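Local coordinates for protein imidazolonepropionase (Unidentified, PDB 2Q09) that hydrolyses the ring carbon–nitrogen bond of imidazolone-5-propanoate to give N-formimidoyl-L-glutamate, the third step of histidine degradation, with an iron ion at its active site, at residues Gly61-Pro66 against Leu376-Gly381; Ile69-His74 against Pro311-Ser316. All coordinates share one frame; numbering follows the deposited sequence.

Contact 1 (Gly61-Pro66 against Leu376-Gly381)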
ATOM      1  N   GLY A  61     -18.443 -23.272   7.464  1.00 29.08           N
ATOM      2  CA  GLY A  61     -18.235 -22.349   8.565  1.00 28.33           C
ATOM      3  C   GLY A  61     -16.919 -21.592   8.621  1.00 28.66           C
ATOM      4  O   GLY A  61     -16.731 -20.789   9.534  1.00 27.45           O
ATOM      5  N   LYS A  62     -16.020 -21.828   7.665  1.00 27.39           N
ATOM      6  CA  LYS A  62     -14.725 -21.136   7.662  1.00 26.33           C
ATOM      7  C   LYS A  62     -14.906 -19.625   7.615  1.00 24.38           C
ATOM      8  O   LYS A  62     -15.818 -19.101   6.973  1.00 22.78           O
ATOM      9  CB  LYS A  62     -13.865 -21.516   6.452  1.00 28.19           C
ATOM     10  CG  LYS A  62     -13.687 -22.990   6.169  1.00 32.69           C
ATOM     11  CD  LYS A  62     -12.676 -23.668   7.066  1.00 35.15           C
ATOM     12  CE  LYS A  62     -12.119 -24.907   6.360  1.00 36.26           C
ATOM     13  NZ  LYS A  62     -13.190 -25.767   5.800  1.00 35.91           N
ATOM     14  N   LEU A  63     -13.996 -18.929   8.278  1.00 24.47           N
ATOM     15  CA  LEU A  63     -14.000 -17.476   8.324  1.00 23.01           C
ATOM     16  C   LEU A  63     -13.699 -16.879   6.944  1.00 22.83           C
ATOM     17  O   LEU A  63     -12.804 -17.351   6.233  1.00 23.05           O
ATOM     18  CB  LEU A  63     -12.925 -17.010   9.303  1.00 22.56           C
ATOM     19  CG  LEU A  63     -12.515 -15.539   9.261  1.00 22.43           C
ATOM     20  CD1 LEU A  63     -13.633 -14.668   9.843  1.00 23.28           C
ATOM     21  CD2 LEU A  63     -11.216 -15.366  10.080  1.00 21.54           C
ATOM     22  N   VAL A  64     -14.436 -15.837   6.569  1.00 23.14           N
ATOM     23  CA  VAL A  64     -14.187 -15.165   5.301  1.00 23.64           C
ATOM     24  C   VAL A  64     -14.013 -13.676   5.578  1.00 23.80           C
ATOM     25  O   VAL A  64     -14.707 -13.106   6.415  1.00 23.51           O
ATOM     26  CB  VAL A  64     -15.336 -15.401   4.288  1.00 24.61           C
ATOM     27  CG1 VAL A  64     -16.656 -14.894   4.853  1.00 25.71           C
ATOM     28  CG2 VAL A  64     -15.023 -14.703   2.981  1.00 23.81           C
ATOM     29  N   THR A  65     -13.070 -13.056   4.884  1.00 22.97           N
ATOM     30  CA  THR A  65     -12.795 -11.634   5.066  1.00 21.15           C
ATOM     31  C   THR A  65     -12.536 -11.011   3.697  1.00 20.33           C
ATOM     32  O   THR A  65     -12.360 -11.705   2.708  1.00 22.33           O
ATOM     33  CB  THR A  65     -11.510 -11.380   5.889  1.00 20.39           C
ATOM     34  OG1 THR A  65     -10.369 -11.732   5.098  1.00 21.07           O
ATOM     35  CG2 THR A  65     -11.503 -12.224   7.153  1.00 18.98           C
ATOM     36  N   PRO A  66     -12.514  -9.680   3.630  1.00 19.42           N
ATOM     37  CA  PRO A  66     -12.246  -9.015   2.350  1.00 20.64           C
ATOM     38  C   PRO A  66     -10.775  -9.319   2.037  1.00 20.84           C
ATOM     39  O   PRO A  66     -10.027  -9.717   2.946  1.00 20.88           O
ATOM     40  CB  PRO A  66     -12.405  -7.542   2.678  1.00 19.78           C
ATOM     41  CG  PRO A  66     -13.401  -7.534   3.803  1.00 19.86           C
ATOM     42  CD  PRO A  66     -12.911  -8.703   4.655  1.00 20.48           C
ATOM     43  N   LEU A 376     -11.418 -13.602   1.056  1.00 22.00           N
ATOM     44  CA  LEU A 376     -10.573 -14.723   1.427  1.00 21.67           C
ATOM     45  C   LEU A 376     -11.241 -15.675   2.410  1.00 21.86           C
ATOM     46  O   LEU A 376     -11.922 -15.238   3.337  1.00 21.85           O
ATOM     47  CB  LEU A 376      -9.297 -14.195   2.086  1.00 22.10           C
ATOM     48  CG  LEU A 376      -8.602 -13.000   1.429  1.00 21.15           C
ATOM     49  CD1 LEU A 376      -7.544 -12.445   2.368  1.00 20.51           C
ATOM     50  CD2 LEU A 376      -7.984 -13.442   0.094  1.00 20.16           C
ATOM     51  N   VAL A 377     -11.020 -16.970   2.218  1.00 22.91           N
ATOM     52  CA  VAL A 377     -11.552 -17.978   3.125  1.00 24.82           C
ATOM     53  C   VAL A 377     -10.334 -18.530   3.855  1.00 23.18           C
ATOM     54  O   VAL A 377      -9.427 -19.087   3.230  1.00 24.40           O
ATOM     55  CB  VAL A 377     -12.244 -19.125   2.380  1.00 25.02           C
ATOM     56  CG1 VAL A 377     -12.677 -20.199   3.378  1.00 25.50           C
ATOM     57  CG2 VAL A 377     -13.455 -18.599   1.622  1.00 24.75           C
ATOM     58  N   TRP A 378     -10.309 -18.365   5.175  1.00 24.11           N
ATOM     59  CA  TRP A 378      -9.175 -18.815   5.974  1.00 23.43           C
ATOM     60  C   TRP A 378      -9.414 -20.110   6.722  1.00 25.22           C
ATOM     61  O   TRP A 378     -10.554 -20.546   6.879  1.00 26.18           O
ATOM     62  CB  TRP A 378      -8.808 -17.758   7.005  1.00 22.19           C
ATOM     63  CG  TRP A 378      -8.529 -16.408   6.441  1.00 21.23           C
ATOM     64  CD1 TRP A 378      -9.433 -15.413   6.187  1.00 21.14           C
ATOM     65  CD2 TRP A 378      -7.243 -15.876   6.116  1.00 20.90           C
ATOM     66  NE1 TRP A 378      -8.786 -14.290   5.729  1.00 19.87           N
ATOM     67  CE2 TRP A 378      -7.439 -14.547   5.674  1.00 21.28           C
ATOM     68  CE3 TRP A 378      -5.940 -16.398   6.150  1.00 21.18           C
ATOM     69  CZ2 TRP A 378      -6.374 -13.723   5.286  1.00 18.78           C
ATOM     70  CZ3 TRP A 378      -4.877 -15.577   5.763  1.00 20.61           C
ATOM     71  CH2 TRP A 378      -5.106 -14.253   5.335  1.00 20.75           C
ATOM     72  N   ASN A 379      -8.337 -20.723   7.200  1.00 25.90           N
ATOM     73  CA  ASN A 379      -8.475 -21.942   7.970  1.00 26.42           C
ATOM     74  C   ASN A 379      -8.316 -21.616   9.456  1.00 27.49           C
ATOM     75  O   ASN A 379      -8.368 -22.511  10.297  1.00 28.26           O
ATOM     76  CB  ASN A 379      -7.465 -23.008   7.522  1.00 28.53           C
ATOM     77  CG  ASN A 379      -6.027 -22.591   7.746  1.00 28.24           C
ATOM     78  OD1 ASN A 379      -5.743 -21.489   8.219  1.00 30.97           O
ATOM     79  ND2 ASN A 379      -5.104 -23.480   7.402  1.00 30.23           N
ATOM     80  N   CYS A 380      -8.125 -20.337   9.778  1.00 27.04           N
ATOM     81  CA  CYS A 380      -8.008 -19.954  11.180  1.00 28.76           C
ATOM     82  C   CYS A 380      -9.378 -19.505  11.690  1.00 29.95           C
ATOM     83  O   CYS A 380     -10.229 -19.054  10.921  1.00 30.44           O
ATOM     84  CB  CYS A 380      -6.941 -18.868  11.383  1.00 29.84           C
ATOM     85  SG  CYS A 380      -7.062 -17.416  10.334  1.00 32.36           S
ATOM     86  N   GLY A 381      -9.586 -19.637  12.992  1.00 30.11           N
ATOM     87  CA  GLY A 381     -10.879 -19.313  13.567  1.00 30.88           C
ATOM     88  C   GLY A 381     -11.347 -17.884  13.747  1.00 30.96           C
ATOM     89  O   GLY A 381     -12.527 -17.596  13.552  1.00 32.39           O
TER
HETATM   90  O   HOH W   1     -11.774 -20.575   9.354  1.00 23.70           O
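Leu63 and Trp378 meet through both backbone and side chain. Leu63 O accepts the bond from Trp378 N at 2.9 Å, and Leu63 CD2 lies 4.3 Å from Trp378 CD1, an apolar touch at the pyrrole end of the indole. Past Trp378 the chain leaves the strand, and Cys380 O comes within 3.8 Å of Leu63 CB. A water between Leu63 and this loop accepts from Leu63 N and donates to Trp378 O and Cys380 O, tying three backbone groups together beyond the last direct bond between the strands. With CG anti to the carbonyl carbon and beside the backbone N (chi1 -55°), the Trp378 indole crosses the Thr65 side chain at about a right angle and brings NE1 to Thr65 OG1, 3.1 Å away; the bond is nearly straight (172°), with the oxygen only 1° out of the ring plane. That hydroxyl donates in turn to Pro66 O at 3.0 Å, a relay from indole to hydroxyl to carbonyl that fixes the rotation of the threonine and satisfies the buried indole N-H. Leu376 is held by its backbone in an antiparallel hydrogen-bonded pair with Thr65: Leu376 N to Thr65 O measures 2.7 Å, and Thr65 N to Leu376 O 2.9 Å. Leu376 CD1 approaches Pro66 O to 3.7 Å. Val64 and Val377, a non-hydrogen-bonded pair, project from the other face. The strand within Gly61-Pro66 is flanked on both sides: strand 12-14 runs parallel along one side of it and strand 375-378 antiparallel along the other. Strand 395-400 continues the sheet beyond Leu376 and Val377, Val64 leans on Val12 and Pro14, and helix 385-388 touches Trp378 and Cys380 through Leu386.

Contact 2 (Ile69-His74 against Pro311-Ser316); sequences IDCHTH and PMAVSS. With FE (Fe (III) ion), chain B.
The flat Asp70 carboxylate is held by two serines just past strand 312-314, Ser316 using the syn lone pair of each oxygen: its OG donates to Asp70 OD1 at 2.6 Å, its backbone N to Asp70 OD2 at 3.0 Å and nearly straight (171°). Ser315 OG adds a very short bond of 2.5 Å to Asp70 OD2, which thus has two donors, an arrangement consistent with an ionised carboxylate. Ser315 OG also stands obliquely to the His72 ring, 3.3 Å from His72 CB. CG anti to the backbone N (chi1 -179°) carries the His72 ring past Ser315 OG to the iron. That imidazole is fixed at both nitrogens, NE2 on the iron at 2.2 Å and ND1 on Asp264, while its plane meets the His242 ring at about 60°. His74 NE2 binds the same iron at 2.1 Å, and its ring meets that of His177. An alanine in place of Asp70 would probably leave the Ser316 amide and both hydroxyls without their acceptor, freeing the loop that leads straight into the iron ligand Asp317. Where the backbones splay, a water donates to Ile69 O and Val314 O and accepts from Cys71 N, and Cys71 SG packs on Ala313 CB at 4.0 Å. This is the seam closing the eight-stranded TIM barrel, first strand 63-73 against last strand 312-314. Strand 135-141 flanks the former and strand 283-286 the latter, while helix 352-357 covers Ile69 and Cys71.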
ATOM      1  N   ILE A  69      -5.240  -5.471   1.535  1.00 20.49           N
ATOM      2  CA  ILE A  69      -4.720  -4.423   0.674  1.00 21.29           C
ATOM      3  C   ILE A  69      -3.454  -3.794   1.261  1.00 21.20           C
ATOM      4  O   ILE A  69      -3.472  -3.343   2.409  1.00 22.20           O
ATOM      5  CB  ILE A  69      -5.797  -3.330   0.495  1.00 20.17           C
ATOM      6  CG1 ILE A  69      -7.081  -3.970  -0.051  1.00 20.36           C
ATOM      7  CG2 ILE A  69      -5.309  -2.224  -0.435  1.00 19.83           C
ATOM      8  CD1 ILE A  69      -8.271  -3.025  -0.107  1.00 21.49           C
ATOM      9  N   ASP A  70      -2.383  -3.759   0.467  1.00 21.32           N
ATOM     10  CA  ASP A  70      -1.094  -3.168   0.868  1.00 20.98           C
ATOM     11  C   ASP A  70      -0.992  -1.894   0.030  1.00 21.46           C
ATOM     12  O   ASP A  70      -0.582  -1.931  -1.133  1.00 21.62           O
ATOM     13  CB  ASP A  70       0.052  -4.133   0.526  1.00 22.90           C
ATOM     14  CG  ASP A  70       1.313  -3.858   1.322  1.00 21.61           C
ATOM     15  OD1 ASP A  70       2.279  -4.626   1.144  1.00 24.48           O
ATOM     16  OD2 ASP A  70       1.341  -2.894   2.118  1.00 24.60           O
ATOM     17  N   CYS A  71      -1.363  -0.767   0.627  1.00 19.34           N
ATOM     18  CA  CYS A  71      -1.420   0.506  -0.082  1.00 20.23           C
ATOM     19  C   CYS A  71      -0.166   1.363  -0.204  1.00 21.27           C
ATOM     20  O   CYS A  71      -0.260   2.507  -0.648  1.00 21.82           O
ATOM     21  CB  CYS A  71      -2.542   1.362   0.523  1.00 19.13           C
ATOM     22  SG  CYS A  71      -2.260   1.884   2.269  1.00 23.40           S
ATOM     23  N   HIS A  72       0.993   0.827   0.163  1.00 20.81           N
ATOM     24  CA  HIS A  72       2.222   1.603   0.078  1.00 22.66           C
ATOM     25  C   HIS A  72       3.450   0.716  -0.073  1.00 23.66           C
ATOM     26  O   HIS A  72       4.003   0.241   0.918  1.00 23.73           O
ATOM     27  CB  HIS A  72       2.356   2.478   1.330  1.00 21.12           C
ATOM     28  CG  HIS A  72       3.575   3.353   1.342  1.00 22.33           C
ATOM     29  ND1 HIS A  72       3.513   4.705   1.595  1.00 20.11           N
ATOM     30  CD2 HIS A  72       4.887   3.064   1.172  1.00 22.66           C
ATOM     31  CE1 HIS A  72       4.732   5.214   1.580  1.00 20.02           C
ATOM     32  NE2 HIS A  72       5.585   4.238   1.326  1.00 22.51           N
ATOM     33  N   THR A  73       3.863   0.458  -1.312  1.00 21.79           N
ATOM     34  CA  THR A  73       5.064  -0.343  -1.514  1.00 21.39           C
ATOM     35  C   THR A  73       5.962   0.193  -2.617  1.00 21.81           C
ATOM     36  O   THR A  73       5.524   0.970  -3.469  1.00 20.06           O
ATOM     37  CB  THR A  73       4.756  -1.829  -1.844  1.00 22.10           C
ATOM     38  OG1 THR A  73       4.607  -1.996  -3.262  1.00 22.26           O
ATOM     39  CG2 THR A  73       3.475  -2.284  -1.153  1.00 19.89           C
ATOM     40  N   HIS A  74       7.223  -0.225  -2.561  1.00 19.82           N
ATOM     41  CA  HIS A  74       8.247   0.123  -3.541  1.00 21.30           C
ATOM     42  C   HIS A  74       8.821  -1.242  -3.932  1.00 20.38           C
ATOM     43  O   HIS A  74      10.029  -1.373  -4.054  1.00 21.23           O
ATOM     44  CB  HIS A  74       9.404   0.918  -2.913  1.00 20.71           C
ATOM     45  CG  HIS A  74       9.012   2.202  -2.241  1.00 22.61           C
ATOM     46  ND1 HIS A  74       9.402   3.434  -2.722  1.00 24.58           N
ATOM     47  CD2 HIS A  74       8.377   2.444  -1.069  1.00 22.75           C
ATOM     48  CE1 HIS A  74       9.031   4.376  -1.874  1.00 24.89           C
ATOM     49  NE2 HIS A  74       8.409   3.804  -0.860  1.00 25.01           N
ATOM     50  N   PRO A 311      -8.792   7.981  10.027  1.00 23.01           N
ATOM     51  CA  PRO A 311      -8.608   6.561   9.713  1.00 22.78           C
ATOM     52  C   PRO A 311      -7.135   6.251   9.457  1.00 22.01           C
ATOM     53  O   PRO A 311      -6.443   7.000   8.775  1.00 19.95           O
ATOM     54  CB  PRO A 311      -9.475   6.367   8.478  1.00 23.74           C
ATOM     55  CG  PRO A 311      -9.450   7.714   7.822  1.00 26.28           C
ATOM     56  CD  PRO A 311      -9.596   8.655   8.994  1.00 23.44           C
HETATM   57  N   MSE A 312      -6.650   5.153  10.026  1.00 21.54           N
HETATM   58  CA  MSE A 312      -5.251   4.788   9.866  1.00 21.74           C
HETATM   59  C   MSE A 312      -5.083   3.488   9.097  1.00 21.47           C
HETATM   60  O   MSE A 312      -5.611   2.437   9.489  1.00 20.83           O
HETATM   61  CB  MSE A 312      -4.578   4.646  11.237  1.00 24.66           C
HETATM   62  CG  MSE A 312      -4.718   5.869  12.149  1.00 25.95           C
HETATM   63 SE   MSE A 312      -3.919   5.503  13.885  1.00 29.23          SE
HETATM   64  CE  MSE A 312      -5.270   4.360  14.614  1.00 28.68           C
ATOM     65  N   ALA A 313      -4.361   3.565   7.989  1.00 20.47           N
ATOM     66  CA  ALA A 313      -4.093   2.379   7.199  1.00 20.22           C
ATOM     67  C   ALA A 313      -2.737   1.856   7.664  1.00 19.77           C
ATOM     68  O   ALA A 313      -1.959   2.596   8.271  1.00 19.98           O
ATOM     69  CB  ALA A 313      -4.043   2.730   5.704  1.00 20.90           C
ATOM     70  N   VAL A 314      -2.473   0.583   7.403  1.00 17.11           N
ATOM     71  CA  VAL A 314      -1.197  -0.024   7.764  1.00 19.09           C
ATOM     72  C   VAL A 314      -0.650  -0.661   6.489  1.00 18.95           C
ATOM     73  O   VAL A 314      -1.392  -1.342   5.772  1.00 18.51           O
ATOM     74  CB  VAL A 314      -1.364  -1.121   8.835  1.00 17.40           C
ATOM     75  CG1 VAL A 314      -0.041  -1.862   9.022  1.00 18.10           C
ATOM     76  CG2 VAL A 314      -1.799  -0.502  10.162  1.00 17.09           C
ATOM     77  N   SER A 315       0.634  -0.440   6.205  1.00 18.11           N
ATOM     78  CA  SER A 315       1.240  -0.990   4.998  1.00 19.27           C
ATOM     79  C   SER A 315       2.676  -1.453   5.252  1.00 19.24           C
ATOM     80  O   SER A 315       3.306  -1.021   6.211  1.00 18.01           O
ATOM     81  CB  SER A 315       1.215   0.061   3.882  1.00 19.02           C
ATOM     82  OG  SER A 315       1.716  -0.487   2.668  1.00 20.39           O
ATOM     83  N   SER A 316       3.184  -2.312   4.372  1.00 19.93           N
ATOM     84  CA  SER A 316       4.530  -2.873   4.494  1.00 22.69           C
ATOM     85  C   SER A 316       5.679  -1.950   4.079  1.00 23.31           C
ATOM     86  O   SER A 316       6.816  -2.115   4.544  1.00 21.91           O
ATOM     87  CB  SER A 316       4.623  -4.156   3.666  1.00 22.92           C
ATOM     88  OG  SER A 316       4.496  -3.858   2.278  1.00 25.59           O
TER
HETATM   89 FE    FE B 500       7.736   4.421   1.009  1.00 31.04          FE
HETATM   90  O   HOH W   2      -2.314  -1.233   3.273  1.00 20.13           O
HETATM   91  O   HOH W   3       9.316   4.683   2.851  1.00 26.67           O

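Strand 63-73 serves both contacts, its start in contact 1 and its end in contact 2, whose centres lie about 22 Å apart; apart from adjoining along the chain the contacts do not touch. The centre of contact 2 is about 3 Å from the centre of the chain, that of contact 1 about 22 Å, in the small beta domain built from both ends of the sequence, as in other amidohydrolases. The same strand therefore leads from that domain into the barrel and to the metal-binding His72 and His74. Together with His242 and Asp317 they hold the iron, and the His72 side chain is about 6 Å from the bound inhibitor. Contact 1 lies away from this site.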